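PDB 4IY1: halohydrin dehalogenase from Rhizobium radiobacter, which probably converts vicinal halohydrins into epoxides with release of halide, and in this engineered form is linked to cyanolysis for atorvastatin synthesis. Local coordinates for residues B[52-57]-B[63-68]; B[132-137]-B[143-148]; B[7-12]-B[42-47]. The protein carries 37 engineered substitutions. All blocks are in the same frame, centred on the assembly; numbering follows the deposited sequence.

Contact 1 (B[52-57]-B[63-68]); sequences IPMSEQ and IEAVTS. Engineered in segment 52-57: Ile52 (natural residue Lys).
Met54 and Ala65 supply most of the surface buried here, and they illustrate how a flexible side chain settles on a helix through its terminal methyl. The thioether chain of Met54 starts beside its own backbone N (chi1 -40°) and then bends at both following torsions, which carries the terminal methyl across to the helix. There CE meets backbone as much as side chain: it lies 3.7 Å from Ala65 C and 3.8 Å from Ala65 CB, so that it rests on the peptide leading into Val66. It also touches one branch of Val66, with 3.7 Å between Met54 CE and Val66 CG2.

Ala65 is met a second time by Glu56. The chain of this glutamate bends at chi2 (76°), which lays the carboxylate alongside the helix; the methyl of Ala65 then stands squarely above the flat group, 3.4 Å between Glu56 CD and Ala65 CB. This is van der Waals packing of a charged group against a methyl, not a polar bond.

Leu62, a turn earlier in the helix, touches both Met54 and Glu56, while Val66 also reaches Thr3 and Ile5 of strand 3-6. The edge strand 52-53 thus hands over to helix 59-70, which packs beside the parallel sheet: the start of the long beta-alpha-beta crossover of a Rossmann fold.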
# COMPACT_ATOMS: atom_id res chain seq x y z
N ILE B 52 -28.47 4.00 -24.22
CA ILE B 52 -29.78 3.41 -23.96
C ILE B 52 -30.21 3.59 -22.50
O ILE B 52 -30.01 2.69 -21.68
CB ILE B 52 -29.80 1.92 -24.31
CG1 ILE B 52 -29.48 1.71 -25.77
CG2 ILE B 52 -31.16 1.32 -24.00
CD1 ILE B 52 -29.73 0.29 -26.21
N PRO B 53 -30.79 4.75 -22.16
CA PRO B 53 -31.13 5.04 -20.76
C PRO B 53 -32.29 4.17 -20.26
O PRO B 53 -33.13 3.76 -21.07
CB PRO B 53 -31.54 6.52 -20.79
CG PRO B 53 -32.05 6.72 -22.18
CD PRO B 53 -31.30 5.78 -23.08
N MET B 54 -32.31 3.86 -18.97
CA MET B 54 -33.35 2.99 -18.38
C MET B 54 -34.05 3.69 -17.23
O MET B 54 -33.46 4.51 -16.52
CB MET B 54 -32.76 1.68 -17.87
CG MET B 54 -31.68 1.08 -18.74
SD MET B 54 -32.39 0.13 -20.10
CE MET B 54 -32.89 -1.37 -19.27
N SER B 55 -35.32 3.35 -17.02
CA SER B 55 -36.07 3.90 -15.89
C SER B 55 -35.67 3.18 -14.61
O SER B 55 -35.65 3.78 -13.53
CB SER B 55 -37.57 3.75 -16.13
OG SER B 55 -37.89 2.40 -16.48
N GLU B 56 -35.35 1.89 -14.74
CA GLU B 56 -35.15 0.99 -13.61
C GLU B 56 -34.13 1.56 -12.61
O GLU B 56 -33.13 2.14 -13.02
CB GLU B 56 -34.66 -0.37 -14.13
CG GLU B 56 -35.77 -1.28 -14.63
CD GLU B 56 -36.32 -0.89 -16.00
OE1 GLU B 56 -37.46 -1.29 -16.29
OE2 GLU B 56 -35.63 -0.25 -16.82
N GLN B 57 -34.43 1.48 -11.32
CA GLN B 57 -33.65 2.17 -10.30
C GLN B 57 -32.77 1.27 -9.43
O GLN B 57 -31.70 1.68 -9.01
CB GLN B 57 -34.54 3.02 -9.40
CG GLN B 57 -35.14 4.22 -10.10
CD GLN B 57 -34.08 5.15 -10.65
OE1 GLN B 57 -33.43 5.86 -9.91
NE2 GLN B 57 -33.94 5.19 -11.98
N ILE B 63 -30.41 -4.91 -13.78
CA ILE B 63 -29.78 -6.03 -14.45
C ILE B 63 -30.77 -6.88 -15.30
O ILE B 63 -30.48 -7.25 -16.43
CB ILE B 63 -29.06 -6.93 -13.45
CG1 ILE B 63 -28.03 -6.12 -12.64
CG2 ILE B 63 -28.40 -8.10 -14.14
CD1 ILE B 63 -26.90 -5.54 -13.45
N GLU B 64 -31.92 -7.22 -14.72
CA GLU B 64 -32.91 -8.02 -15.46
C GLU B 64 -33.48 -7.23 -16.64
O GLU B 64 -33.68 -7.78 -17.72
CB GLU B 64 -34.05 -8.46 -14.53
CG GLU B 64 -33.58 -9.31 -13.37
CD GLU B 64 -34.72 -9.93 -12.57
OE1 GLU B 64 -34.60 -11.11 -12.18
OE2 GLU B 64 -35.72 -9.22 -12.27
N ALA B 65 -33.73 -5.94 -16.44
CA ALA B 65 -34.29 -5.12 -17.49
C ALA B 65 -33.32 -4.98 -18.68
O ALA B 65 -33.72 -5.07 -19.84
CB ALA B 65 -34.70 -3.76 -16.95
N VAL B 66 -32.03 -4.82 -18.38
CA VAL B 66 -31.00 -4.75 -19.42
C VAL B 66 -30.85 -6.12 -20.06
O VAL B 66 -30.67 -6.22 -21.28
CB VAL B 66 -29.62 -4.33 -18.86
CG1 VAL B 66 -28.55 -4.43 -19.93
CG2 VAL B 66 -29.67 -2.92 -18.25
N THR B 67 -30.81 -7.15 -19.24
CA THR B 67 -30.67 -8.51 -19.74
C THR B 67 -31.84 -8.90 -20.66
O THR B 67 -31.63 -9.53 -21.70
CB THR B 67 -30.53 -9.53 -18.59
OG1 THR B 67 -29.35 -9.24 -17.83
CG2 THR B 67 -30.41 -10.96 -19.15
N SER B 68 -33.05 -8.48 -20.31
CA SER B 68 -34.23 -8.72 -21.16
C SER B 68 -34.04 -8.06 -22.50
O SER B 68 -34.06 -8.71 -23.52
CB SER B 68 -35.51 -8.18 -20.52
OG SER B 68 -35.88 -8.95 -19.40

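Contact 2 (B[132-137]-B[143-148]); sequences SAASFG and STYASA. Engineered in segment 132-137: Ala134 (natural residue Thr), Ser135 (natural residue Pro). Engineered in segment 143-148: Ala146 (natural residue Thr).
Van der Waals contact alone joins Ser132, Ala134 and Ser135 to Tyr145 and Ala146. Tyr145 has its CG anti to the backbone N (chi1 -174°), which swings the ring along the helix flank to the turn. Ala134 CB lies in the plane of that ring, at its edge, 3.8 Å from Tyr145 CE1. Ser132 OG approaches the same edge, 3.7 Å from Tyr145 CE1. Further on, the methyl of Ala146 faces a carbonyl, with 3.6 Å between Ala146 CB and Ala134 O, and Ser135 CA comes within 3.7 Å of Ala146 O. Ala134, Ser135 and Ala146 are all engineered, in place of Thr, Pro and Thr.

Hydrogen bonds act within the loop instead. Ser132 OG accepts the N-H of Ala134 at 3.0 Å, nearly straight at 165°, which makes an ST turn at the start of a type I beta turn. Ser135 OG donates back to Ser132 O at 3.0 Å, almost in line with the carbonyl bond. An alanine in place of Ser132 has no hydroxyl to accept the Ala134 N-H, and the turn would probably be less firmly set against the tyrosine edge.

The phenol oxygen of Tyr145 finds its polar partner one helical turn on, in Arg149 NH2. Serine, tyrosine and arginine so gathered, with tyrosine and arginine four residues apart, are consistent with the Ser-Tyr-Arg active site of halohydrin dehalogenases, where arginine replaces the lysine of short-chain dehydrogenases.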
# COMPACT_ATOMS: atom_id res chain seq x y z
N SER B 132 -12.76 6.22 -5.17
CA SER B 132 -12.14 7.52 -4.95
C SER B 132 -10.75 7.39 -4.33
O SER B 132 -10.52 6.52 -3.49
CB SER B 132 -13.00 8.36 -4.03
OG SER B 132 -12.30 9.53 -3.65
N ALA B 133 -9.88 8.38 -4.62
CA ALA B 133 -8.52 8.39 -4.10
C ALA B 133 -8.53 8.94 -2.69
O ALA B 133 -7.51 8.97 -2.01
CB ALA B 133 -7.60 9.21 -5.00
N ALA B 134 -9.73 9.25 -2.20
CA ALA B 134 -9.91 9.60 -0.80
C ALA B 134 -9.62 8.43 0.16
O ALA B 134 -9.13 8.65 1.25
CB ALA B 134 -11.30 10.17 -0.57
N SER B 135 -9.77 7.19 -0.31
CA SER B 135 -9.34 5.99 0.46
C SER B 135 -7.91 6.10 1.01
O SER B 135 -6.95 6.23 0.25
CB SER B 135 -9.41 4.72 -0.41
OG SER B 135 -10.63 4.63 -1.10
N PHE B 136 -7.75 5.93 2.31
CA PHE B 136 -6.44 6.15 2.92
C PHE B 136 -5.76 7.42 2.38
O PHE B 136 -4.53 7.49 2.34
CB PHE B 136 -5.53 4.94 2.70
CG PHE B 136 -6.04 3.68 3.36
CD1 PHE B 136 -5.69 3.37 4.68
CD2 PHE B 136 -6.85 2.79 2.66
CE1 PHE B 136 -6.19 2.21 5.30
CE2 PHE B 136 -7.35 1.63 3.26
CZ PHE B 136 -6.99 1.33 4.58
N GLY B 137 -6.56 8.41 1.97
CA GLY B 137 -6.01 9.65 1.39
C GLY B 137 -5.57 10.65 2.45
O GLY B 137 -5.62 10.36 3.65
N SER B 143 -14.16 11.51 6.92
CA SER B 143 -13.90 10.16 7.40
C SER B 143 -14.89 9.09 6.95
O SER B 143 -14.50 8.00 6.53
CB SER B 143 -13.75 10.16 8.92
OG SER B 143 -14.99 9.86 9.55
N THR B 144 -16.18 9.40 7.01
CA THR B 144 -17.18 8.47 6.52
C THR B 144 -16.97 8.17 5.04
O THR B 144 -17.04 7.02 4.60
CB THR B 144 -18.61 9.03 6.70
OG1 THR B 144 -18.70 10.31 6.09
CG2 THR B 144 -18.97 9.16 8.19
N TYR B 145 -16.71 9.22 4.25
CA TYR B 145 -16.50 9.07 2.82
C TYR B 145 -15.24 8.26 2.49
O TYR B 145 -15.27 7.40 1.62
CB TYR B 145 -16.40 10.45 2.17
CG TYR B 145 -16.31 10.38 0.66
CD1 TYR B 145 -15.10 10.47 0.01
CD2 TYR B 145 -17.46 10.27 -0.11
CE1 TYR B 145 -15.03 10.48 -1.38
CE2 TYR B 145 -17.40 10.25 -1.49
CZ TYR B 145 -16.18 10.40 -2.13
OH TYR B 145 -16.12 10.28 -3.51
N ALA B 146 -14.14 8.56 3.16
CA ALA B 146 -12.85 7.93 2.81
C ALA B 146 -13.02 6.44 3.06
O ALA B 146 -12.53 5.61 2.29
CB ALA B 146 -11.73 8.50 3.69
N SER B 147 -13.65 6.11 4.19
CA SER B 147 -13.71 4.72 4.63
C SER B 147 -14.66 3.86 3.82
O SER B 147 -14.30 2.75 3.43
CB SER B 147 -13.98 4.64 6.14
OG SER B 147 -15.35 4.67 6.41
N ALA B 148 -15.80 4.40 3.43
CA ALA B 148 -16.70 3.70 2.50
C ALA B 148 -16.12 3.48 1.13
O ALA B 148 -16.28 2.40 0.51
CB ALA B 148 -18.06 4.40 2.41

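Contact 3 (B[7-12]-B[42-47]); sequences TNVKHF and EAFAET
Two torsions bring Phe44 and Val9 together. The ring of Phe44 is carried anti to the backbone N (chi1 -179°) and reaches from its helix toward the loop, while Val9 holds CG1 between its own backbone N and carbonyl carbon (chi1 74°), the more hindered choice for a methyl branch. The two side chains advance from opposite directions, and CG1 of Val9 arrives obliquely at the far end of the ring, 3.7 Å from Phe44 CZ and 3.8 Å from Phe44 CE1.

Lys10 adds a second touch of another kind. Its chain runs out extended beyond CG and slides past the ring in the opposite sense, Lys10 CE lying 4.0 Å from Phe44 CD1. Only this last carbon of the chain comes near the ring, obliquely, while the charged end passes on to a salt bridge with Glu40 and a hydrogen bond with Ser34.

Segment 7-12 follows the first strand of the sheet and leads into helix 14-23, the place that the glycine-rich dinucleotide loop occupies in the Rossmann fold of short-chain dehydrogenases. Here it makes a type I beta turn from Asn8 to His11, closed by a backbone bond of 2.9 Å from His11 N to Asn8 O. The backbone of Val9 is also tied to His31.

Around Phe44 the packing is largely aromatic and apolar: Phe35 meets its ring edge-to-face, Tyr48 meets it with the planes about 50° apart, and Met15 of helix 14-23 touches both Phe44 and Val9.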
# COMPACT_ATOMS: atom_id res chain seq x y z
N THR B 7 -23.89 3.23 -14.30
CA THR B 7 -24.85 3.78 -13.38
C THR B 7 -24.58 5.26 -13.20
O THR B 7 -23.46 5.74 -13.47
CB THR B 7 -24.79 3.07 -11.99
OG1 THR B 7 -23.46 3.22 -11.42
CG2 THR B 7 -25.13 1.57 -12.14
N ASN B 8 -25.56 5.97 -12.66
CA ASN B 8 -25.43 7.38 -12.34
C ASN B 8 -24.81 8.17 -13.50
O ASN B 8 -23.90 8.97 -13.31
CB ASN B 8 -24.63 7.55 -11.04
CG ASN B 8 -25.38 7.01 -9.82
OD1 ASN B 8 -26.60 7.17 -9.70
ND2 ASN B 8 -24.67 6.32 -8.95
N VAL B 9 -25.33 7.95 -14.69
CA VAL B 9 -24.61 8.29 -15.90
C VAL B 9 -24.37 9.79 -16.05
O VAL B 9 -23.42 10.19 -16.71
CB VAL B 9 -25.27 7.70 -17.16
CG1 VAL B 9 -26.53 8.49 -17.51
CG2 VAL B 9 -24.29 7.72 -18.32
N LYS B 10 -25.14 10.60 -15.34
CA LYS B 10 -25.01 12.06 -15.44
C LYS B 10 -23.95 12.65 -14.52
O LYS B 10 -23.76 13.87 -14.52
CB LYS B 10 -26.35 12.74 -15.15
CG LYS B 10 -27.43 12.44 -16.20
CD LYS B 10 -28.74 13.11 -15.81
CE LYS B 10 -29.63 13.38 -17.02
NZ LYS B 10 -30.98 13.88 -16.61
N HIS B 11 -23.28 11.82 -13.73
CA HIS B 11 -22.35 12.34 -12.73
C HIS B 11 -21.04 11.62 -12.71
O HIS B 11 -20.94 10.47 -13.18
CB HIS B 11 -22.98 12.30 -11.34
CG HIS B 11 -24.39 12.84 -11.29
ND1 HIS B 11 -24.66 14.14 -11.09
CD2 HIS B 11 -25.62 12.18 -11.37
CE1 HIS B 11 -26.00 14.32 -11.09
NE2 HIS B 11 -26.58 13.12 -11.27
N PHE B 12 -20.07 12.24 -12.03
CA PHE B 12 -18.78 11.59 -11.70
C PHE B 12 -18.17 11.01 -12.97
O PHE B 12 -17.84 11.76 -13.88
CB PHE B 12 -18.98 10.52 -10.60
CG PHE B 12 -17.70 10.13 -9.86
CD1 PHE B 12 -16.54 10.92 -9.93
CD2 PHE B 12 -17.67 9.00 -9.06
CE1 PHE B 12 -15.40 10.60 -9.19
CE2 PHE B 12 -16.53 8.65 -8.35
CZ PHE B 12 -15.40 9.46 -8.38
N GLU B 42 -36.39 10.74 -21.70
CA GLU B 42 -36.59 10.93 -23.14
C GLU B 42 -35.73 12.07 -23.67
O GLU B 42 -35.16 11.99 -24.75
CB GLU B 42 -38.06 11.18 -23.46
CG GLU B 42 -38.90 9.91 -23.43
CD GLU B 42 -40.39 10.18 -23.32
OE1 GLU B 42 -40.79 11.36 -23.14
OE2 GLU B 42 -41.17 9.21 -23.44
N ALA B 43 -35.58 13.10 -22.85
CA ALA B 43 -34.66 14.18 -23.18
C ALA B 43 -33.21 13.68 -23.26
O ALA B 43 -32.38 14.27 -23.94
CB ALA B 43 -34.79 15.33 -22.18
N PHE B 44 -32.92 12.55 -22.61
CA PHE B 44 -31.57 11.99 -22.59
C PHE B 44 -31.44 11.00 -23.73
O PHE B 44 -30.39 10.92 -24.39
CB PHE B 44 -31.26 11.32 -21.24
CG PHE B 44 -29.87 10.75 -21.13
CD1 PHE B 44 -28.88 11.40 -20.41
CD2 PHE B 44 -29.56 9.52 -21.72
CE1 PHE B 44 -27.61 10.87 -20.32
CE2 PHE B 44 -28.30 8.95 -21.58
CZ PHE B 44 -27.32 9.63 -20.91
N ALA B 45 -32.51 10.27 -24.01
CA ALA B 45 -32.47 9.35 -25.12
C ALA B 45 -32.33 10.13 -26.43
O ALA B 45 -31.59 9.73 -27.33
CB ALA B 45 -33.69 8.45 -25.13
N GLU B 46 -32.96 11.30 -26.48
CA GLU B 46 -32.93 12.15 -27.66
C GLU B 46 -31.53 12.72 -27.86
O GLU B 46 -30.91 12.53 -28.92
CB GLU B 46 -33.96 13.29 -27.51
CG GLU B 46 -33.58 14.58 -28.22
CD GLU B 46 -33.96 14.58 -29.69
OE1 GLU B 46 -34.55 13.58 -30.15
OE2 GLU B 46 -33.66 15.57 -30.39
N THR B 47 -31.02 13.41 -26.85
CA THR B 47 -29.66 13.94 -26.91
C THR B 47 -28.65 12.86 -27.27
O THR B 47 -27.76 13.09 -28.09
CB THR B 47 -29.26 14.61 -25.60
OG1 THR B 47 -30.25 15.57 -25.23
CG2 THR B 47 -27.91 15.30 -25.75

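In the fold
From the N terminus, the chain leaves strand 3-6 through 7-12, passes through helix 14-23 and strand 27-30, and closes contact 3 when helix 38-47 arrives. Contact 1 follows at once, a short closure between the chain that follows strand 52-53 and helix 59-70. Contact 2 comes last, tying the loop after strand 126-130 to the start of helix 143-163. The three follow in series; none nests or crosses. Contacts 3 and 1 are neighbours, their centres about 13 Å apart, and they join where Pro53 CB lies 3.7 Å from Phe44 CD2. Contact 2 lies on the other side of the chain's centre, its nearest atoms about 5 Å from contact 3.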